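Local coordinates for protein putative hexulose 6 phosphate synthase (Salmonella typhimurium, PDB 3F4W) that is of unknown function but folds as a TIM barrel and, judging by its name and family, is probably a sugar-phosphate enzyme, at residues R157-S169 with Y176-A189. Numbering follows the deposited sequence.
With MLI (malonate ion), chain C.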
ATOM      1  N   ARG A 157     -19.500   3.399 -15.487  1.00 24.55           N
ATOM      2  CA  ARG A 157     -19.399   4.625 -14.695  1.00 27.78           C
ATOM      3  C   ARG A 157     -20.524   5.611 -15.004  1.00 31.65           C
ATOM      4  O   ARG A 157     -20.942   5.755 -16.152  1.00 32.54           O
ATOM      5  CB  ARG A 157     -18.023   5.286 -14.866  1.00 26.48           C
ATOM      6  CG  ARG A 157     -17.785   5.950 -16.210  1.00 29.45           C
ATOM      7  CD  ARG A 157     -18.217   7.413 -16.217  1.00 31.15           C
ATOM      8  NE  ARG A 157     -18.120   7.981 -17.559  1.00 33.87           N
ATOM      9  CZ  ARG A 157     -17.095   8.704 -17.992  1.00 33.24           C
ATOM     10  NH1 ARG A 157     -16.079   8.967 -17.183  1.00 27.88           N
ATOM     11  NH2 ARG A 157     -17.087   9.175 -19.230  1.00 40.27           N
ATOM     12  N   ARG A 158     -21.011   6.288 -13.967  1.00 29.33           N
ATOM     13  CA  ARG A 158     -22.084   7.266 -14.124  1.00 33.06           C
ATOM     14  C   ARG A 158     -21.558   8.695 -14.165  1.00 32.58           C
ATOM     15  O   ARG A 158     -21.861   9.452 -15.087  1.00 35.77           O
ATOM     16  CB  ARG A 158     -23.107   7.130 -12.994  1.00 29.49           C
ATOM     17  CG  ARG A 158     -23.926   5.855 -13.048  1.00 36.95           C
ATOM     18  CD  ARG A 158     -24.949   5.822 -11.924  1.00 46.96           C
ATOM     19  NE  ARG A 158     -25.614   4.527 -11.821  1.00 60.71           N
ATOM     20  CZ  ARG A 158     -26.515   4.224 -10.891  1.00 62.82           C
ATOM     21  NH1 ARG A 158     -26.860   5.128  -9.983  1.00 58.57           N
ATOM     22  NH2 ARG A 158     -27.070   3.018 -10.869  1.00 62.35           N
ATOM     23  N   LYS A 159     -20.768   9.060 -13.161  1.00 29.24           N
ATOM     24  CA  LYS A 159     -20.281  10.428 -13.027  1.00 29.98           C
ATOM     25  C   LYS A 159     -18.770  10.495 -12.849  1.00 28.58           C
ATOM     26  O   LYS A 159     -18.146  11.503 -13.180  1.00 27.66           O
ATOM     27  CB  LYS A 159     -20.956  11.121 -11.841  1.00 34.95           C
ATOM     28  CG  LYS A 159     -22.419  11.466 -12.064  1.00 42.81           C
ATOM     29  CD  LYS A 159     -22.969  12.267 -10.891  1.00 58.51           C
ATOM     30  CE  LYS A 159     -24.392  12.735 -11.152  1.00 62.32           C
ATOM     31  NZ  LYS A 159     -24.932  13.531 -10.012  1.00 60.29           N
ATOM     32  N   ALA A 160     -18.186   9.421 -12.326  1.00 16.67           N
ATOM     33  CA  ALA A 160     -16.769   9.411 -11.979  1.00 22.12           C
ATOM     34  C   ALA A 160     -15.854   9.905 -13.099  1.00 17.12           C
ATOM     35  O   ALA A 160     -16.030   9.557 -14.265  1.00 17.34           O
ATOM     36  CB  ALA A 160     -16.342   8.016 -11.523  1.00 20.55           C
ATOM     37  N   ARG A 161     -14.887  10.735 -12.723  1.00 21.38           N
ATOM     38  CA  ARG A 161     -13.758  11.067 -13.578  1.00 20.68           C
ATOM     39  C   ARG A 161     -12.945   9.781 -13.696  1.00 20.76           C
ATOM     40  O   ARG A 161     -12.897   8.997 -12.749  1.00 19.63           O
ATOM     41  CB  ARG A 161     -12.934  12.165 -12.910  1.00 22.44           C
ATOM     42  CG  ARG A 161     -11.907  12.850 -13.788  1.00 30.31           C
ATOM     43  CD  ARG A 161     -11.144  13.913 -12.993  1.00 30.14           C
ATOM     44  NE  ARG A 161     -10.114  14.564 -13.800  1.00 32.18           N
ATOM     45  CZ  ARG A 161      -9.121  15.296 -13.306  1.00 36.11           C
ATOM     46  NH1 ARG A 161      -9.002  15.481 -11.995  1.00 31.29           N
ATOM     47  NH2 ARG A 161      -8.239  15.842 -14.128  1.00 38.36           N
ATOM     48  N   ILE A 162     -12.322   9.547 -14.847  1.00 17.70           N
ATOM     49  CA  ILE A 162     -11.648   8.269 -15.083  1.00 16.38           C
ATOM     50  C   ILE A 162     -10.193   8.426 -15.508  1.00 18.07           C
ATOM     51  O   ILE A 162      -9.879   9.212 -16.399  1.00 17.69           O
ATOM     52  CB  ILE A 162     -12.371   7.436 -16.162  1.00 18.26           C
ATOM     53  CG1 ILE A 162     -13.840   7.218 -15.788  1.00 18.62           C
ATOM     54  CG2 ILE A 162     -11.661   6.102 -16.375  1.00 16.17           C
ATOM     55  CD1 ILE A 162     -14.046   6.432 -14.508  1.00 22.60           C
ATOM     56  N   ALA A 163      -9.315   7.659 -14.866  1.00 17.77           N
ATOM     57  CA  ALA A 163      -7.911   7.590 -15.254  1.00 15.71           C
ATOM     58  C   ALA A 163      -7.578   6.178 -15.719  1.00 12.73           C
ATOM     59  O   ALA A 163      -8.286   5.225 -15.393  1.00 14.09           O
ATOM     60  CB  ALA A 163      -7.010   8.000 -14.090  1.00 16.16           C
ATOM     61  N   VAL A 164      -6.510   6.042 -16.499  1.00 12.15           N
ATOM     62  CA  VAL A 164      -6.080   4.724 -16.949  1.00 15.00           C
ATOM     63  C   VAL A 164      -4.556   4.584 -16.955  1.00 14.63           C
ATOM     64  O   VAL A 164      -3.835   5.472 -17.415  1.00 14.79           O
ATOM     65  CB  VAL A 164      -6.679   4.357 -18.332  1.00 15.88           C
ATOM     66  CG1 VAL A 164      -6.267   5.368 -19.387  1.00 14.88           C
ATOM     67  CG2 VAL A 164      -6.266   2.948 -18.733  1.00 15.16           C
ATOM     68  N   ALA A 165      -4.082   3.458 -16.426  1.00 11.99           N
ATOM     69  CA  ALA A 165      -2.660   3.175 -16.341  1.00 12.56           C
ATOM     70  C   ALA A 165      -2.404   1.707 -16.649  1.00 15.46           C
ATOM     71  O   ALA A 165      -3.214   0.841 -16.311  1.00 15.62           O
ATOM     72  CB  ALA A 165      -2.138   3.511 -14.949  1.00 12.62           C
ATOM     73  N   GLY A 166      -1.274   1.429 -17.286  1.00 11.90           N
ATOM     74  CA  GLY A 166      -0.872   0.056 -17.529  1.00 13.34           C
ATOM     75  C   GLY A 166       0.082  -0.089 -18.696  1.00 14.96           C
ATOM     76  O   GLY A 166      -0.256  -0.698 -19.707  1.00 15.96           O
ATOM     77  N   GLY A 167       1.272   0.482 -18.559  1.00 21.72           N
ATOM     78  CA  GLY A 167       2.305   0.345 -19.569  1.00 23.56           C
ATOM     79  C   GLY A 167       2.009   1.080 -20.861  1.00 25.83           C
ATOM     80  O   GLY A 167       2.521   0.718 -21.917  1.00 24.65           O
ATOM     81  N   ILE A 168       1.179   2.115 -20.781  1.00 17.27           N
ATOM     82  CA  ILE A 168       0.840   2.910 -21.956  1.00 17.94           C
ATOM     83  C   ILE A 168       2.062   3.665 -22.476  1.00 20.14           C
ATOM     84  O   ILE A 168       2.860   4.189 -21.695  1.00 16.68           O
ATOM     85  CB  ILE A 168      -0.314   3.887 -21.648  1.00 16.69           C
ATOM     86  CG1 ILE A 168      -1.580   3.094 -21.297  1.00 18.79           C
ATOM     87  CG2 ILE A 168      -0.578   4.812 -22.835  1.00 19.27           C
ATOM     88  CD1 ILE A 168      -2.678   3.918 -20.653  1.00 13.40           C
ATOM     89  N   SER A 169       2.214   3.698 -23.798  1.00 19.64           N
ATOM     90  CA  SER A 169       3.342   4.377 -24.433  1.00 21.48           C
ATOM     91  C   SER A 169       2.877   5.171 -25.650  1.00 20.22           C
ATOM     92  O   SER A 169       1.692   5.182 -25.975  1.00 20.30           O
ATOM     93  CB  SER A 169       4.407   3.363 -24.858  1.00 22.02           C
ATOM     94  OG  SER A 169       3.983   2.631 -25.996  1.00 22.66           O
ATOM     95  N   TYR A 176      -6.124   4.427 -26.345  1.00 19.05           N
ATOM     96  CA  TYR A 176      -6.752   4.831 -25.093  1.00 18.58           C
ATOM     97  C   TYR A 176      -7.402   6.199 -25.190  1.00 18.62           C
ATOM     98  O   TYR A 176      -8.500   6.406 -24.677  1.00 17.57           O
ATOM     99  CB  TYR A 176      -5.727   4.800 -23.955  1.00 13.18           C
ATOM    100  CG  TYR A 176      -5.278   3.394 -23.639  1.00 14.88           C
ATOM    101  CD1 TYR A 176      -5.987   2.604 -22.739  1.00 15.67           C
ATOM    102  CD2 TYR A 176      -4.169   2.843 -24.266  1.00 17.63           C
ATOM    103  CE1 TYR A 176      -5.592   1.310 -22.460  1.00 16.53           C
ATOM    104  CE2 TYR A 176      -3.766   1.549 -23.995  1.00 19.01           C
ATOM    105  CZ  TYR A 176      -4.482   0.787 -23.091  1.00 17.58           C
ATOM    106  OH  TYR A 176      -4.085  -0.502 -22.822  1.00 16.97           O
ATOM    107  N   ALA A 177      -6.718   7.129 -25.847  1.00 18.15           N
ATOM    108  CA  ALA A 177      -7.215   8.490 -25.978  1.00 19.03           C
ATOM    109  C   ALA A 177      -8.568   8.501 -26.678  1.00 21.11           C
ATOM    110  O   ALA A 177      -9.474   9.241 -26.288  1.00 20.07           O
ATOM    111  CB  ALA A 177      -6.214   9.348 -26.740  1.00 20.51           C
ATOM    112  N   LEU A 178      -8.698   7.672 -27.708  1.00 17.95           N
ATOM    113  CA  LEU A 178      -9.937   7.579 -28.482  1.00 19.21           C
ATOM    114  C   LEU A 178     -11.145   7.235 -27.624  1.00 20.84           C
ATOM    115  O   LEU A 178     -12.273   7.580 -27.971  1.00 22.00           O
ATOM    116  CB  LEU A 178      -9.801   6.545 -29.602  1.00 20.06           C
ATOM    117  CG  LEU A 178      -9.051   6.992 -30.859  1.00 23.25           C
ATOM    118  CD1 LEU A 178      -8.609   5.795 -31.689  1.00 21.19           C
ATOM    119  CD2 LEU A 178      -9.911   7.940 -31.683  1.00 31.31           C
ATOM    120  N   LEU A 179     -10.910   6.551 -26.509  1.00 20.99           N
ATOM    121  CA  LEU A 179     -12.000   6.142 -25.630  1.00 21.36           C
ATOM    122  C   LEU A 179     -12.424   7.278 -24.707  1.00 21.45           C
ATOM    123  O   LEU A 179     -13.516   7.261 -24.139  1.00 24.22           O
ATOM    124  CB  LEU A 179     -11.604   4.905 -24.820  1.00 20.36           C
ATOM    125  CG  LEU A 179     -11.398   3.639 -25.653  1.00 20.64           C
ATOM    126  CD1 LEU A 179     -10.829   2.502 -24.816  1.00 19.25           C
ATOM    127  CD2 LEU A 179     -12.707   3.222 -26.304  1.00 23.03           C
ATOM    128  N   GLY A 180     -11.549   8.265 -24.554  1.00 23.73           N
ATOM    129  CA  GLY A 180     -11.878   9.466 -23.813  1.00 21.99           C
ATOM    130  C   GLY A 180     -11.783   9.390 -22.300  1.00 22.80           C
ATOM    131  O   GLY A 180     -12.698   9.832 -21.600  1.00 21.25           O
ATOM    132  N   PRO A 181     -10.672   8.843 -21.778  1.00 18.11           N
ATOM    133  CA  PRO A 181     -10.459   8.936 -20.330  1.00 17.81           C
ATOM    134  C   PRO A 181     -10.171  10.389 -19.974  1.00 17.76           C
ATOM    135  O   PRO A 181      -9.853  11.177 -20.862  1.00 20.73           O
ATOM    136  CB  PRO A 181      -9.195   8.097 -20.097  1.00 17.22           C
ATOM    137  CG  PRO A 181      -8.816   7.512 -21.442  1.00 24.12           C
ATOM    138  CD  PRO A 181      -9.487   8.330 -22.480  1.00 18.67           C
ATOM    139  N   ASP A 182     -10.271  10.738 -18.697  1.00 18.31           N
ATOM    140  CA  ASP A 182      -9.940  12.089 -18.257  1.00 22.68           C
ATOM    141  C   ASP A 182      -8.446  12.224 -17.983  1.00 22.14           C
ATOM    142  O   ASP A 182      -7.861  13.293 -18.172  1.00 20.86           O
ATOM    143  CB  ASP A 182     -10.760  12.460 -17.024  1.00 18.64           C
ATOM    144  CG  ASP A 182     -12.245  12.434 -17.295  1.00 22.92           C
ATOM    145  OD1 ASP A 182     -12.749  13.383 -17.930  1.00 28.35           O
ATOM    146  OD2 ASP A 182     -12.914  11.462 -16.876  1.00 22.68           O
ATOM    147  N   VAL A 183      -7.827  11.134 -17.548  1.00 14.28           N
ATOM    148  CA  VAL A 183      -6.395  11.137 -17.277  1.00 16.20           C
ATOM    149  C   VAL A 183      -5.736   9.895 -17.853  1.00 14.89           C
ATOM    150  O   VAL A 183      -6.216   8.777 -17.661  1.00 13.85           O
ATOM    151  CB  VAL A 183      -6.097  11.216 -15.759  1.00 15.09           C
ATOM    152  CG1 VAL A 183      -4.588  11.140 -15.498  1.00 13.67           C
ATOM    153  CG2 VAL A 183      -6.683  12.491 -15.165  1.00 18.73           C
ATOM    154  N   VAL A 184      -4.647  10.103 -18.579  1.00 13.58           N
ATOM    155  CA  VAL A 184      -3.828   9.005 -19.061  1.00 14.42           C
ATOM    156  C   VAL A 184      -2.535   8.982 -18.250  1.00 16.76           C
ATOM    157  O   VAL A 184      -1.827   9.988 -18.163  1.00 15.03           O
ATOM    158  CB  VAL A 184      -3.520   9.152 -20.560  1.00 15.81           C
ATOM    159  CG1 VAL A 184      -2.533   8.089 -21.004  1.00 16.87           C
ATOM    160  CG2 VAL A 184      -4.808   9.065 -21.369  1.00 18.53           C
ATOM    161  N   ILE A 185      -2.249   7.838 -17.635  1.00 12.06           N
ATOM    162  CA  ILE A 185      -1.080   7.683 -16.776  1.00 12.83           C
ATOM    163  C   ILE A 185       0.025   6.924 -17.509  1.00 13.73           C
ATOM    164  O   ILE A 185      -0.213   5.857 -18.075  1.00 16.05           O
ATOM    165  CB  ILE A 185      -1.442   6.932 -15.467  1.00 11.92           C
ATOM    166  CG1 ILE A 185      -2.515   7.698 -14.687  1.00 12.16           C
ATOM    167  CG2 ILE A 185      -0.207   6.722 -14.611  1.00 12.72           C
ATOM    168  CD1 ILE A 185      -3.303   6.845 -13.703  1.00 13.38           C
ATOM    169  N   VAL A 186       1.228   7.484 -17.503  1.00 14.68           N
ATOM    170  CA  VAL A 186       2.370   6.864 -18.161  1.00 15.46           C
ATOM    171  C   VAL A 186       3.561   6.891 -17.218  1.00 17.04           C
ATOM    172  O   VAL A 186       3.774   7.869 -16.500  1.00 19.21           O
ATOM    173  CB  VAL A 186       2.730   7.586 -19.480  1.00 17.04           C
ATOM    174  CG1 VAL A 186       4.041   7.059 -20.043  1.00 14.44           C
ATOM    175  CG2 VAL A 186       1.612   7.416 -20.497  1.00 16.14           C
ATOM    176  N   GLY A 187       4.328   5.808 -17.207  1.00 13.76           N
ATOM    177  CA  GLY A 187       5.495   5.726 -16.353  1.00 15.99           C
ATOM    178  C   GLY A 187       6.704   5.275 -17.143  1.00 18.17           C
ATOM    179  O   GLY A 187       7.441   6.096 -17.689  1.00 15.79           O
ATOM    180  N   SER A 188       6.877   3.959 -17.222  1.00 19.10           N
ATOM    181  CA  SER A 188       8.053   3.343 -17.831  1.00 20.34           C
ATOM    182  C   SER A 188       8.361   3.826 -19.249  1.00 17.80           C
ATOM    183  O   SER A 188       9.523   4.011 -19.607  1.00 20.17           O
ATOM    184  CB  SER A 188       7.912   1.818 -17.822  1.00 21.26           C
ATOM    185  OG  SER A 188       9.048   1.198 -18.395  1.00 30.43           O
ATOM    186  N   ALA A 189       7.327   4.013 -20.062  1.00 17.97           N
ATOM    187  CA  ALA A 189       7.525   4.445 -21.444  1.00 21.58           C
ATOM    188  C   ALA A 189       8.360   5.718 -21.498  1.00 16.89           C
ATOM    189  O   ALA A 189       9.150   5.920 -22.423  1.00 19.26           O
ATOM    190  CB  ALA A 189       6.188   4.651 -22.141  1.00 18.30           C
TER
HETATM  191  C1  MLI C 300       2.534   3.117 -15.066  1.00 25.36           C
HETATM  192  C2  MLI C 300       1.744   1.885 -14.723  1.00 28.17           C
HETATM  193  C3  MLI C 300       3.548   2.719 -16.109  1.00 28.36           C
HETATM  194  O6  MLI C 300       1.715   1.460 -13.580  1.00 29.13           O
HETATM  195  O7  MLI C 300       1.354   1.179 -15.637  1.00 28.88           O
HETATM  196  O8  MLI C 300       3.289   2.917 -17.291  1.00 21.05           O
HETATM  197  O9  MLI C 300       4.699   2.477 -15.773  1.00 24.36           O
HETATM  198  O   HOH W   1     -14.086   9.980 -18.870  1.00 29.91           O
HETATM  199  O   HOH W   2      -8.911  15.796 -17.178  1.00 31.85           O
HETATM  200  O   HOH W   3       0.533   3.479 -18.279  1.00 16.07           O
HETATM  201  O   HOH W   4       4.493   3.108 -19.585  1.00 22.54           O
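The seventh and eighth strands of a TIM barrel, 161-165 and 183-186, pair here in parallel within a beta-alpha-beta unit whose helix, 173-177, packs outside the sheet. I162 O takes two backbone donors, D182 N (2.8 Å) and V183 N (3.0 Å); further along, V164 N bonds to V183 O and I185 N to V164 O. At the N-terminal end D182 turns its carboxylate back onto the neighbouring strand, where OD2 accepts I162 N at 2.9 Å through its anti lone pair. A water that accepts from R157 NH1 also donates to G180 O and to this oxygen, tying the loop at R157 to the one at G180. R161, its chain extended and CG anti to the backbone N (chi1 -167°), lays CG alongside D182 CB, which sets one face of its guanidinium against V183 CG2.

On the barrel's inner side A165 CB meets I185 CB at 3.5 Å, while V164 faces the helix layer and touches P181 and Y176. I168 lies across the Y176 ring, its CD1 in a CH-pi contact 4.0 Å from the centroid and only 8° off the ring normal. At the C-terminal end of the strands, where TIM barrels carry their active sites, the two loops grip a malonate ion, probably from the crystallisation liquor, to which H134 and Q140 also bond. G167 N donates to O7, and S188 N, at the start of helix 188-191, donates almost straight to malonate O9, 3.0 Å away at 167°. Another water joins I168 O and A189 N to malonate O8.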